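Local coordinates for homoserine kinase (Cytophaga hutchinsonii, PDB 4P52), which probably catalyses the ATP-dependent phosphorylation of the L-homoserine hydroxyl to give O-phospho-L-homoserine, a step on the way to threonine, at residues Pro52-Leu57 / Leu108-Pro113; Leu58-Lys63 / Gln102-Glu107; Lys143-Phe148 / Pro167-Gly172. All blocks are in the same frame, centred on the assembly; numbering follows the deposited sequence.

Contacts 1 and 2 are consecutive lengths of one antiparallel pairing, strand 52-61 with strand 103-110, their centres about 18 Å apart. They join where Leu57 N probably bonds to Glu107 O (2.9 Å), contact 2 being nested inside the chain loop that contact 1 closes. Contact 3 follows later in the sequence and touches neither: its nearest atoms lie about 7 Å from contact 1 and about 11 Å from contact 2. Helix 120-135 links all three, since side chains from each rest on it. Segment 108-113 runs into the glycine-rich sequence before that helix, which in GHMP kinases binds the phosphates of ATP, so contact 1 probably lies near the nucleotide site.

Contact 1. Residues Pro52-Leu57 / Leu108-Pro113; sequences PGDEVL and LTKKMP
With CG anti to the carbonyl carbon (chi1 -80°), the Asp54 carboxylate leans over to segment 108-113, where OD2 forms a salt bridge of 2.7 Å with Lys110 NZ, met on its syn side, and OD1 accepts the backbone N of Lys111 at 3.0 Å. A short acid suits the place, its two oxygens serving an ammonium and a backbone N-H at once. Lys110 NZ also bonds Ser120 OG, and Asp54 OD2 takes a bond from Ser124 OG. On the other sheet face, Glu55 OE2 makes a long salt bridge with Lys111 NZ (3.6 Å), its OE1 pairing with Lys28. Two nearly straight bonds tie the backbones, Glu55 N to Thr109 O (3.0 Å) and Thr109 N to Glu55 O (2.8 Å). The Pro52 ring crosses the side chain of Met112, a selenomethionine, at about a right angle, Pro52 CG 3.7 Å from Met112 CB, and Val56 CG2 meets Leu108 CD1 at 3.9 Å. An alanine in place of Asp54 would probably leave Lys110 without its countercharge and the Lys111 N-H with only its weak bond to Gly53 O. Buried charge is thus probably balanced locally, just before the glycine-rich loop that binds nucleotide phosphate in GHMP kinases.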
ATOM      1  N   PRO A  52     -16.047   3.435  22.138  1.00 25.25           N
ATOM      2  CA  PRO A  52     -15.809   3.748  23.540  1.00 25.25           C
ATOM      3  C   PRO A  52     -14.307   3.971  23.822  1.00 25.94           C
ATOM      4  O   PRO A  52     -13.573   4.406  22.926  1.00 25.71           O
ATOM      5  CB  PRO A  52     -16.388   2.528  24.262  1.00 25.48           C
ATOM      6  CG  PRO A  52     -16.182   1.399  23.306  1.00 25.07           C
ATOM      7  CD  PRO A  52     -16.201   1.991  21.904  1.00 24.88           C
ATOM      8  N   GLY A  53     -13.860   3.706  25.050  1.00 26.07           N
ATOM      9  CA  GLY A  53     -12.478   3.985  25.426  1.00 25.82           C
ATOM     10  C   GLY A  53     -12.263   3.604  26.878  1.00 27.71           C
ATOM     11  O   GLY A  53     -13.161   3.069  27.512  1.00 31.49           O
ATOM     12  N   ASP A  54     -11.085   3.875  27.416  1.00 26.01           N
ATOM     13  CA  ASP A  54     -10.846   3.644  28.820  1.00 27.86           C
ATOM     14  C   ASP A  54     -10.433   4.904  29.539  1.00 27.13           C
ATOM     15  O   ASP A  54      -9.951   5.839  28.920  1.00 26.69           O
ATOM     16  CB  ASP A  54      -9.778   2.589  28.967  1.00 32.97           C
ATOM     17  CG  ASP A  54     -10.333   1.202  28.773  1.00 40.97           C
ATOM     18  OD1 ASP A  54     -11.551   1.030  29.003  1.00 44.11           O
ATOM     19  OD2 ASP A  54      -9.574   0.289  28.383  1.00 43.72           O
ATOM     20  N   GLU A  55     -10.614   4.926  30.853  1.00 27.79           N
ATOM     21  CA  GLU A  55     -10.188   6.055  31.676  1.00 28.48           C
ATOM     22  C   GLU A  55      -9.159   5.630  32.708  1.00 27.77           C
ATOM     23  O   GLU A  55      -9.301   4.577  33.342  1.00 28.66           O
ATOM     24  CB  GLU A  55     -11.391   6.691  32.365  1.00 32.18           C
ATOM     25  CG  GLU A  55     -12.385   7.308  31.401  1.00 37.66           C
ATOM     26  CD  GLU A  55     -13.629   7.855  32.080  1.00 48.93           C
ATOM     27  OE1 GLU A  55     -13.829   7.624  33.306  1.00 49.87           O
ATOM     28  OE2 GLU A  55     -14.416   8.538  31.375  1.00 56.47           O
ATOM     29  N   VAL A  56      -8.124   6.449  32.878  1.00 26.57           N
ATOM     30  CA  VAL A  56      -7.131   6.220  33.920  1.00 26.24           C
ATOM     31  C   VAL A  56      -7.014   7.446  34.805  1.00 26.93           C
ATOM     32  O   VAL A  56      -6.904   8.561  34.307  1.00 26.73           O
ATOM     33  CB  VAL A  56      -5.760   5.865  33.325  1.00 25.35           C
ATOM     34  CG1 VAL A  56      -4.690   5.751  34.402  1.00 25.30           C
ATOM     35  CG2 VAL A  56      -5.864   4.532  32.601  1.00 25.33           C
ATOM     36  N   LEU A  57      -7.069   7.232  36.118  1.00 27.53           N
ATOM     37  CA  LEU A  57      -6.850   8.298  37.078  1.00 28.75           C
ATOM     38  C   LEU A  57      -5.539   8.016  37.806  1.00 29.69           C
ATOM     39  O   LEU A  57      -5.327   6.890  38.252  1.00 30.81           O
ATOM     40  CB  LEU A  57      -8.023   8.377  38.057  1.00 29.82           C
ATOM     41  CG  LEU A  57      -8.007   9.545  39.068  1.00 31.47           C
ATOM     42  CD1 LEU A  57      -9.413  10.016  39.459  1.00 30.93           C
ATOM     43  CD2 LEU A  57      -7.217   9.151  40.303  1.00 32.21           C
ATOM     44  N   LEU A 108      -8.149   2.464  37.535  1.00 37.97           N
ATOM     45  CA  LEU A 108      -8.448   2.222  36.127  1.00 37.94           C
ATOM     46  C   LEU A 108      -9.919   1.919  35.914  1.00 37.18           C
ATOM     47  O   LEU A 108     -10.466   1.054  36.572  1.00 40.02           O
ATOM     48  CB  LEU A 108      -7.573   1.085  35.593  1.00 40.17           C
ATOM     49  CG  LEU A 108      -8.003   0.401  34.284  1.00 43.93           C
ATOM     50  CD1 LEU A 108      -8.070   1.338  33.075  1.00 43.61           C
ATOM     51  CD2 LEU A 108      -7.071  -0.767  33.981  1.00 47.92           C
ATOM     52  N   THR A 109     -10.550   2.620  34.982  1.00 35.41           N
ATOM     53  CA  THR A 109     -11.948   2.374  34.651  1.00 34.31           C
ATOM     54  C   THR A 109     -12.097   1.911  33.214  1.00 35.46           C
ATOM     55  O   THR A 109     -11.899   2.687  32.283  1.00 35.92           O
ATOM     56  CB  THR A 109     -12.795   3.650  34.786  1.00 35.12           C
ATOM     57  OG1 THR A 109     -12.483   4.322  36.016  1.00 39.17           O
ATOM     58  CG2 THR A 109     -14.271   3.318  34.734  1.00 33.40           C
ATOM     59  N   LYS A 110     -12.463   0.649  33.034  1.00 37.93           N
ATOM     60  CA  LYS A 110     -12.841   0.128  31.719  1.00 38.81           C
ATOM     61  C   LYS A 110     -14.227   0.616  31.349  1.00 42.03           C
ATOM     62  O   LYS A 110     -15.206   0.338  32.052  1.00 46.87           O
ATOM     63  CB  LYS A 110     -12.815  -1.402  31.680  1.00 36.93           C
ATOM     64  CG  LYS A 110     -11.476  -2.010  32.040  1.00 37.40           C
ATOM     65  CD  LYS A 110     -10.392  -1.661  31.037  1.00 40.01           C
ATOM     66  CE  LYS A 110     -10.614  -2.377  29.714  1.00 42.32           C
ATOM     67  NZ  LYS A 110      -9.413  -2.318  28.835  1.00 42.15           N
ATOM     68  N   LYS A 111     -14.295   1.348  30.246  1.00 41.71           N
ATOM     69  CA  LYS A 111     -15.541   1.850  29.707  1.00 43.79           C
ATOM     70  C   LYS A 111     -15.783   1.130  28.390  1.00 43.72           C
ATOM     71  O   LYS A 111     -16.528   1.599  27.533  1.00 45.56           O
ATOM     72  CB  LYS A 111     -15.473   3.372  29.501  1.00 48.68           C
ATOM     73  CG  LYS A 111     -15.286   4.179  30.784  1.00 58.71           C
ATOM     74  CD  LYS A 111     -16.584   4.803  31.282  1.00 63.81           C
ATOM     75  CE  LYS A 111     -16.917   6.071  30.508  1.00 66.88           C
ATOM     76  NZ  LYS A 111     -17.703   7.026  31.337  1.00 69.58           N
HETATM   77  N   MSE A 112     -15.138  -0.018  28.239  1.00 44.30           N
HETATM   78  CA  MSE A 112     -15.239  -0.826  27.035  1.00 45.22           C
HETATM   79  C   MSE A 112     -14.892  -2.229  27.411  1.00 45.51           C
HETATM   80  O   MSE A 112     -14.130  -2.443  28.352  1.00 45.97           O
HETATM   81  CB  MSE A 112     -14.264  -0.332  25.974  1.00 47.72           C
HETATM   82  CG  MSE A 112     -12.798  -0.469  26.371  1.00 56.36           C
HETATM   83 SE   MSE A 112     -11.651   0.235  24.915  1.00 69.90          SE
HETATM   84  CE  MSE A 112     -12.138  -1.016  23.477  1.00 55.40           C
ATOM     85  N   PRO A 113     -15.420  -3.210  26.661  1.00 46.21           N
ATOM     86  CA  PRO A 113     -15.213  -4.624  26.993  1.00 43.56           C
ATOM     87  C   PRO A 113     -13.860  -5.176  26.528  1.00 45.74           C
ATOM     88  O   PRO A 113     -13.338  -4.753  25.501  1.00 47.35           O
ATOM     89  CB  PRO A 113     -16.366  -5.315  26.278  1.00 42.41           C
ATOM     90  CG  PRO A 113     -16.756  -4.390  25.161  1.00 43.45           C
ATOM     91  CD  PRO A 113     -16.181  -3.030  25.403  1.00 44.79           C
TER

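Contact 2. Residues Leu58-Lys63 / Gln102-Glu107; sequences LRLSDK and QGIEIE
Arg59 and Glu105 form a hydrogen-bonded pair in strands that run antiparallel, their directions 149° apart, with Arg59 N to Glu105 O and Glu105 N to Arg59 O both 3.0 Å. Next along, Ser61 N bonds to Gly103 O at 2.9 Å, coming from well above the carbonyl plane. That oxygen has a second donor lying in the plane, Gln102 NE2 (2.8 Å), whose chain folds back at its second torsion and crosses Leu60 at about a right angle. A water accepts from the same amide and donates to Asp62 OD1. Glycine suits position 103, where a side chain would run into the carbonyl oxygens of Ser61 and Lys63; instead its CA makes a CA-H...O contact with Lys63 O.

The sheet face of Arg59, Ser61, Glu105 and Glu107 is polar. Extended from CG to NE, Arg59 reaches diagonally to Glu107 rather than straight across: OE2 sits at the guanidinium edge, 3.0 Å from NE, although this NE approaches from above the carboxylate plane. A weak bond from Arg59 NH2 goes to the same oxygen. Glu105 OE2 forms a salt bridge with Arg67, which also hydrogen-bonds Ser61 OG, so two separate acid-base pairs, Arg59 with Glu107 and Glu105 with Arg67, lie on this partly exposed face.

The opposite face is aliphatic. Leu58 and Ile106 run alongside each other in the same direction, Leu58 CD2 3.6 Å from Ile106 CG1, and Leu60 CD2 meets Ile104 CD1 at 3.8 Å. Helix 120-135 rests on Leu58, Leu60 and Ile104, while helix 86-98 packs on Leu58 and Ile106. One charged face and one branched-aliphatic face under helices mark an amphipathic strand pair in a two-layer alpha/beta architecture, as in the N-terminal domain of GHMP kinases.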
ATOM      1  N   LEU A  58      -4.655   9.007  37.910  1.00 28.74           N
ATOM      2  CA  LEU A  58      -3.402   8.846  38.637  1.00 30.07           C
ATOM      3  C   LEU A  58      -3.370   9.850  39.753  1.00 32.02           C
ATOM      4  O   LEU A  58      -3.737  10.994  39.510  1.00 32.08           O
ATOM      5  CB  LEU A  58      -2.214   9.137  37.734  1.00 29.88           C
ATOM      6  CG  LEU A  58      -2.059   8.328  36.450  1.00 30.03           C
ATOM      7  CD1 LEU A  58      -0.665   8.584  35.924  1.00 30.92           C
ATOM      8  CD2 LEU A  58      -2.259   6.839  36.672  1.00 29.76           C
ATOM      9  N   ARG A  59      -2.935   9.454  40.952  1.00 32.94           N
ATOM     10  CA  ARG A  59      -2.652  10.426  42.014  1.00 35.44           C
ATOM     11  C   ARG A  59      -1.212  10.295  42.447  1.00 37.22           C
ATOM     12  O   ARG A  59      -0.644   9.204  42.410  1.00 37.80           O
ATOM     13  CB  ARG A  59      -3.525  10.238  43.265  1.00 37.80           C
ATOM     14  CG  ARG A  59      -4.932   9.767  43.015  1.00 38.90           C
ATOM     15  CD  ARG A  59      -5.705   9.528  44.311  1.00 41.81           C
ATOM     16  NE  ARG A  59      -7.130   9.305  44.002  1.00 44.20           N
ATOM     17  CZ  ARG A  59      -8.032  10.277  43.731  1.00 46.15           C
ATOM     18  NH1 ARG A  59      -7.711  11.584  43.731  1.00 43.13           N
ATOM     19  NH2 ARG A  59      -9.291   9.944  43.461  1.00 48.39           N
ATOM     20  N   LEU A  60      -0.635  11.402  42.893  1.00 38.45           N
ATOM     21  CA  LEU A  60       0.693  11.389  43.463  1.00 41.39           C
ATOM     22  C   LEU A  60       0.639  10.793  44.867  1.00 45.86           C
ATOM     23  O   LEU A  60      -0.296  11.065  45.620  1.00 46.51           O
ATOM     24  CB  LEU A  60       1.250  12.809  43.531  1.00 41.35           C
ATOM     25  CG  LEU A  60       1.392  13.474  42.171  1.00 40.42           C
ATOM     26  CD1 LEU A  60       1.816  14.920  42.381  1.00 40.60           C
ATOM     27  CD2 LEU A  60       2.365  12.709  41.277  1.00 39.10           C
ATOM     28  N   SER A  61       1.639   9.990  45.219  1.00 49.39           N
ATOM     29  CA  SER A  61       1.706   9.401  46.543  1.00 52.96           C
ATOM     30  C   SER A  61       3.075   9.628  47.178  1.00 56.15           C
ATOM     31  O   SER A  61       4.116   9.543  46.503  1.00 55.55           O
ATOM     32  CB  SER A  61       1.363   7.911  46.469  1.00 55.90           C
ATOM     33  OG  SER A  61       1.244   7.337  47.761  1.00 60.66           O
ATOM     34  N   ASP A  62       3.069   9.942  48.473  1.00 59.39           N
ATOM     35  CA  ASP A  62       4.309  10.026  49.250  1.00 63.31           C
ATOM     36  C   ASP A  62       4.899   8.638  49.504  1.00 63.19           C
ATOM     37  O   ASP A  62       6.111   8.499  49.658  1.00 63.85           O
ATOM     38  CB  ASP A  62       4.090  10.789  50.558  1.00 69.94           C
ATOM     39  CG  ASP A  62       4.069  12.307  50.356  1.00 79.01           C
ATOM     40  OD1 ASP A  62       4.129  12.759  49.191  1.00 81.68           O
ATOM     41  OD2 ASP A  62       3.998  13.058  51.355  1.00 82.90           O
ATOM     42  N   LYS A  63       4.037   7.621  49.531  1.00 63.07           N
ATOM     43  CA  LYS A  63       4.467   6.233  49.614  1.00 65.64           C
ATOM     44  C   LYS A  63       5.006   5.780  48.249  1.00 67.13           C
ATOM     45  O   LYS A  63       4.419   6.086  47.209  1.00 64.50           O
ATOM     46  CB  LYS A  63       3.315   5.340  50.084  1.00 67.56           C
ATOM     47  CG  LYS A  63       3.725   3.879  50.194  1.00 76.33           C
ATOM     48  CD  LYS A  63       2.722   3.012  50.951  1.00 83.11           C
ATOM     49  CE  LYS A  63       3.212   1.569  51.081  1.00 80.73           C
ATOM     50  NZ  LYS A  63       3.303   0.878  49.763  1.00 76.30           N
ATOM     51  N   GLN A 102       8.942   8.709  42.305  1.00 51.00           N
ATOM     52  CA  GLN A 102       7.647   9.273  42.633  1.00 47.32           C
ATOM     53  C   GLN A 102       6.636   8.148  42.814  1.00 45.03           C
ATOM     54  O   GLN A 102       6.536   7.272  41.953  1.00 45.72           O
ATOM     55  CB  GLN A 102       7.206  10.252  41.535  1.00 44.65           C
ATOM     56  CG  GLN A 102       5.772  10.722  41.664  1.00 42.81           C
ATOM     57  CD  GLN A 102       5.556  11.584  42.879  1.00 42.83           C
ATOM     58  OE1 GLN A 102       6.152  12.639  42.992  1.00 45.03           O
ATOM     59  NE2 GLN A 102       4.693  11.149  43.789  1.00 41.83           N
ATOM     60  N   GLY A 103       5.915   8.162  43.936  1.00 42.94           N
ATOM     61  CA  GLY A 103       4.809   7.237  44.166  1.00 41.75           C
ATOM     62  C   GLY A 103       3.598   7.606  43.319  1.00 39.63           C
ATOM     63  O   GLY A 103       3.278   8.797  43.159  1.00 39.09           O
ATOM     64  N   ILE A 104       2.932   6.594  42.764  1.00 37.31           N
ATOM     65  CA  ILE A 104       1.774   6.795  41.924  1.00 36.11           C
ATOM     66  C   ILE A 104       0.726   5.753  42.263  1.00 37.58           C
ATOM     67  O   ILE A 104       1.039   4.559  42.289  1.00 37.59           O
ATOM     68  CB  ILE A 104       2.123   6.611  40.428  1.00 34.70           C
ATOM     69  CG1 ILE A 104       3.073   7.693  39.914  1.00 35.10           C
ATOM     70  CG2 ILE A 104       0.870   6.583  39.580  1.00 32.93           C
ATOM     71  CD1 ILE A 104       2.550   9.118  39.979  1.00 34.41           C
ATOM     72  N   GLU A 105      -0.508   6.194  42.520  1.00 38.52           N
ATOM     73  CA  GLU A 105      -1.650   5.281  42.592  1.00 39.08           C
ATOM     74  C   GLU A 105      -2.458   5.393  41.327  1.00 36.29           C
ATOM     75  O   GLU A 105      -2.679   6.497  40.823  1.00 36.99           O
ATOM     76  CB  GLU A 105      -2.553   5.612  43.756  1.00 44.20           C
ATOM     77  CG  GLU A 105      -1.894   5.501  45.116  1.00 53.80           C
ATOM     78  CD  GLU A 105      -2.797   5.980  46.249  1.00 64.85           C
ATOM     79  OE1 GLU A 105      -3.767   6.746  45.989  1.00 66.55           O
ATOM     80  OE2 GLU A 105      -2.532   5.591  47.410  1.00 73.28           O
ATOM     81  N   ILE A 106      -2.928   4.254  40.835  1.00 34.08           N
ATOM     82  CA  ILE A 106      -3.694   4.182  39.611  1.00 31.51           C
ATOM     83  C   ILE A 106      -5.071   3.656  39.925  1.00 32.69           C
ATOM     84  O   ILE A 106      -5.195   2.646  40.582  1.00 35.46           O
ATOM     85  CB  ILE A 106      -3.024   3.205  38.612  1.00 29.76           C
ATOM     86  CG1 ILE A 106      -1.593   3.663  38.306  1.00 29.63           C
ATOM     87  CG2 ILE A 106      -3.866   3.018  37.343  1.00 27.20           C
ATOM     88  CD1 ILE A 106      -0.696   2.575  37.778  1.00 29.29           C
ATOM     89  N   GLU A 107      -6.105   4.345  39.463  1.00 33.12           N
ATOM     90  CA  GLU A 107      -7.454   3.818  39.435  1.00 35.35           C
ATOM     91  C   GLU A 107      -7.785   3.670  37.958  1.00 36.20           C
ATOM     92  O   GLU A 107      -7.693   4.629  37.201  1.00 35.94           O
ATOM     93  CB  GLU A 107      -8.436   4.772  40.112  1.00 38.74           C
ATOM     94  CG  GLU A 107      -8.245   4.895  41.615  1.00 47.94           C
ATOM     95  CD  GLU A 107      -8.820   6.180  42.222  1.00 58.55           C
ATOM     96  OE1 GLU A 107      -9.753   6.768  41.626  1.00 63.22           O
ATOM     97  OE2 GLU A 107      -8.337   6.616  43.304  1.00 63.40           O
TER
HETATM   98  O   HOH W   1       4.092  12.695  46.422  1.00 49.11           O

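Contact 3. Residues Lys143-Phe148 / Pro167-Gly172; sequences KDLLPF and PCLYGG
Tyr170 sets its CG anti to the carbonyl carbon (chi1 -67°), which carries the phenol from the last turn of helix 162-170 across to segment 143-148, where Leu146, its own CG anti to the backbone N (chi1 -177°), extends to meet it. The hydroxyl donates to Lys143 O at 2.7 Å, in the plane of that carbonyl and on one of its lone pairs, with the oxygen lying at the ring's edge. Tyrosine suits the place because its rigid ring spans the gap and ends in a donor, while its flank is greasy: CE1 lies 3.6 Å from Lys143 CA, and Leu146 CD2 approaches CE2 obliquely at 4.1 Å, the two side chains crossing at about a right angle.

Both segments lie in the N-terminal GHMP kinase region and rest on helix 120-135, Leu145 on Val129 and Leu169 on Val126. Gly171 leaves helical geometry with positive phi, readily adopted by glycine, as the chain turns toward strand 173-178; here Lys186 bonds to Tyr170 O.

Beneath the tyrosine link, one methyl of Leu169 does the packing, a branched side chain suiting a place against both backbone and neighbouring leucines: its CD2 sits 3.5 Å from Leu146 N. The same methyl lies 3.9 Å from Leu146 CB and also touches Leu145 CB.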
ATOM      1  N   LYS A 143       4.640  12.475  20.958  1.00 40.43           N
ATOM      2  CA  LYS A 143       5.352  11.628  20.012  1.00 42.63           C
ATOM      3  C   LYS A 143       6.153  10.525  20.719  1.00 42.84           C
ATOM      4  O   LYS A 143       6.027   9.346  20.380  1.00 42.37           O
ATOM      5  CB  LYS A 143       6.290  12.491  19.139  1.00 47.57           C
ATOM      6  CG  LYS A 143       7.345  11.703  18.366  1.00 52.47           C
ATOM      7  CD  LYS A 143       8.428  12.590  17.742  1.00 62.24           C
ATOM      8  CE  LYS A 143       9.654  11.737  17.390  1.00 70.30           C
ATOM      9  NZ  LYS A 143      10.436  12.187  16.201  1.00 74.33           N
ATOM     10  N   ASP A 144       6.969  10.914  21.700  1.00 42.34           N
ATOM     11  CA  ASP A 144       7.950  10.017  22.285  1.00 42.51           C
ATOM     12  C   ASP A 144       7.392   9.075  23.328  1.00 39.57           C
ATOM     13  O   ASP A 144       8.138   8.252  23.859  1.00 38.71           O
ATOM     14  CB  ASP A 144       9.119  10.808  22.852  1.00 49.91           C
ATOM     15  CG  ASP A 144       9.977  11.431  21.755  1.00 57.33           C
ATOM     16  OD1 ASP A 144      10.518  10.659  20.922  1.00 58.94           O
ATOM     17  OD2 ASP A 144      10.085  12.685  21.716  1.00 57.85           O
ATOM     18  N   LEU A 145       6.090   9.175  23.617  1.00 36.66           N
ATOM     19  CA  LEU A 145       5.471   8.253  24.561  1.00 34.46           C
ATOM     20  C   LEU A 145       5.194   6.884  23.965  1.00 34.09           C
ATOM     21  O   LEU A 145       5.040   5.901  24.720  1.00 34.77           O
ATOM     22  CB  LEU A 145       4.193   8.820  25.150  1.00 32.24           C
ATOM     23  CG  LEU A 145       4.316  10.206  25.782  1.00 31.48           C
ATOM     24  CD1 LEU A 145       2.947  10.654  26.268  1.00 29.24           C
ATOM     25  CD2 LEU A 145       5.362  10.230  26.896  1.00 31.77           C
ATOM     26  N   LEU A 146       5.152   6.805  22.634  1.00 31.70           N
ATOM     27  CA  LEU A 146       4.793   5.551  21.967  1.00 31.66           C
ATOM     28  C   LEU A 146       5.602   4.309  22.434  1.00 32.71           C
ATOM     29  O   LEU A 146       5.001   3.276  22.764  1.00 31.83           O
ATOM     30  CB  LEU A 146       4.812   5.705  20.445  1.00 32.26           C
ATOM     31  CG  LEU A 146       4.380   4.454  19.679  1.00 33.45           C
ATOM     32  CD1 LEU A 146       2.993   3.978  20.076  1.00 31.46           C
ATOM     33  CD2 LEU A 146       4.409   4.744  18.192  1.00 35.35           C
ATOM     34  N   PRO A 147       6.953   4.410  22.491  1.00 33.72           N
ATOM     35  CA  PRO A 147       7.726   3.218  22.890  1.00 34.78           C
ATOM     36  C   PRO A 147       7.352   2.687  24.280  1.00 36.21           C
ATOM     37  O   PRO A 147       7.290   1.458  24.484  1.00 36.80           O
ATOM     38  CB  PRO A 147       9.184   3.703  22.881  1.00 35.44           C
ATOM     39  CG  PRO A 147       9.190   4.947  22.059  1.00 35.29           C
ATOM     40  CD  PRO A 147       7.825   5.567  22.212  1.00 34.03           C
ATOM     41  N   PHE A 148       7.094   3.591  25.223  1.00 35.90           N
ATOM     42  CA  PHE A 148       6.694   3.170  26.551  1.00 36.85           C
ATOM     43  C   PHE A 148       5.375   2.426  26.535  1.00 36.18           C
ATOM     44  O   PHE A 148       5.203   1.437  27.244  1.00 36.83           O
ATOM     45  CB  PHE A 148       6.639   4.357  27.486  1.00 39.88           C
ATOM     46  CG  PHE A 148       7.949   5.046  27.624  1.00 45.30           C
ATOM     47  CD1 PHE A 148       9.014   4.406  28.229  1.00 49.07           C
ATOM     48  CD2 PHE A 148       8.127   6.323  27.126  1.00 49.21           C
ATOM     49  CE1 PHE A 148      10.238   5.031  28.349  1.00 52.85           C
ATOM     50  CE2 PHE A 148       9.346   6.964  27.246  1.00 53.11           C
ATOM     51  CZ  PHE A 148      10.406   6.316  27.855  1.00 54.14           C
ATOM     52  N   PRO A 167      -2.506   5.039  16.770  1.00 22.42           N
ATOM     53  CA  PRO A 167      -3.685   5.902  16.558  1.00 21.51           C
ATOM     54  C   PRO A 167      -4.396   6.266  17.872  1.00 22.23           C
ATOM     55  O   PRO A 167      -5.040   7.341  17.983  1.00 22.83           O
ATOM     56  CB  PRO A 167      -4.608   5.060  15.659  1.00 20.35           C
ATOM     57  CG  PRO A 167      -4.180   3.649  15.883  1.00 20.94           C
ATOM     58  CD  PRO A 167      -2.700   3.691  16.199  1.00 22.17           C
ATOM     59  N   CYS A 168      -4.279   5.385  18.858  1.00 21.73           N
ATOM     60  CA  CYS A 168      -4.851   5.655  20.136  1.00 22.71           C
ATOM     61  C   CYS A 168      -4.151   6.870  20.765  1.00 23.15           C
ATOM     62  O   CYS A 168      -4.801   7.807  21.231  1.00 24.30           O
ATOM     63  CB  CYS A 168      -4.737   4.438  21.049  1.00 24.94           C
ATOM     64  SG  CYS A 168      -5.507   4.799  22.635  1.00 28.31           S
ATOM     65  N   LEU A 169      -2.831   6.838  20.765  1.00 22.31           N
ATOM     66  CA  LEU A 169      -2.032   7.888  21.351  1.00 23.47           C
ATOM     67  C   LEU A 169      -2.009   9.160  20.514  1.00 24.69           C
ATOM     68  O   LEU A 169      -2.020  10.245  21.062  1.00 26.30           O
ATOM     69  CB  LEU A 169      -0.596   7.393  21.585  1.00 23.38           C
ATOM     70  CG  LEU A 169       0.447   8.400  22.065  1.00 24.82           C
ATOM     71  CD1 LEU A 169       0.167   8.968  23.467  1.00 24.46           C
ATOM     72  CD2 LEU A 169       1.821   7.745  21.997  1.00 25.46           C
ATOM     73  N   TYR A 170      -1.961   9.026  19.198  1.00 24.70           N
ATOM     74  CA  TYR A 170      -1.740  10.173  18.338  1.00 25.29           C
ATOM     75  C   TYR A 170      -3.017  10.720  17.805  1.00 25.21           C
ATOM     76  O   TYR A 170      -3.035  11.826  17.297  1.00 26.07           O
ATOM     77  CB  TYR A 170      -0.869   9.809  17.146  1.00 27.51           C
ATOM     78  CG  TYR A 170       0.540   9.446  17.501  1.00 32.35           C
ATOM     79  CD1 TYR A 170       1.198  10.044  18.562  1.00 34.80           C
ATOM     80  CD2 TYR A 170       1.236   8.505  16.755  1.00 36.03           C
ATOM     81  CE1 TYR A 170       2.504   9.696  18.888  1.00 36.96           C
ATOM     82  CE2 TYR A 170       2.540   8.159  17.066  1.00 36.99           C
ATOM     83  CZ  TYR A 170       3.169   8.765  18.126  1.00 38.21           C
ATOM     84  OH  TYR A 170       4.469   8.419  18.405  1.00 42.76           O
ATOM     85  N   GLY A 171      -4.089   9.940  17.886  1.00 25.37           N
ATOM     86  CA  GLY A 171      -5.318  10.286  17.175  1.00 24.35           C
ATOM     87  C   GLY A 171      -5.193  10.056  15.682  1.00 23.82           C
ATOM     88  O   GLY A 171      -4.097   9.907  15.145  1.00 22.96           O
ATOM     89  N   GLY A 172      -6.338   9.983  15.021  1.00 23.80           N
ATOM     90  CA  GLY A 172      -6.372   9.981  13.578  1.00 23.38           C
ATOM     91  C   GLY A 172      -6.206   8.617  12.967  1.00 22.80           C
ATOM     92  O   GLY A 172      -6.477   7.582  13.608  1.00 22.80           O
TER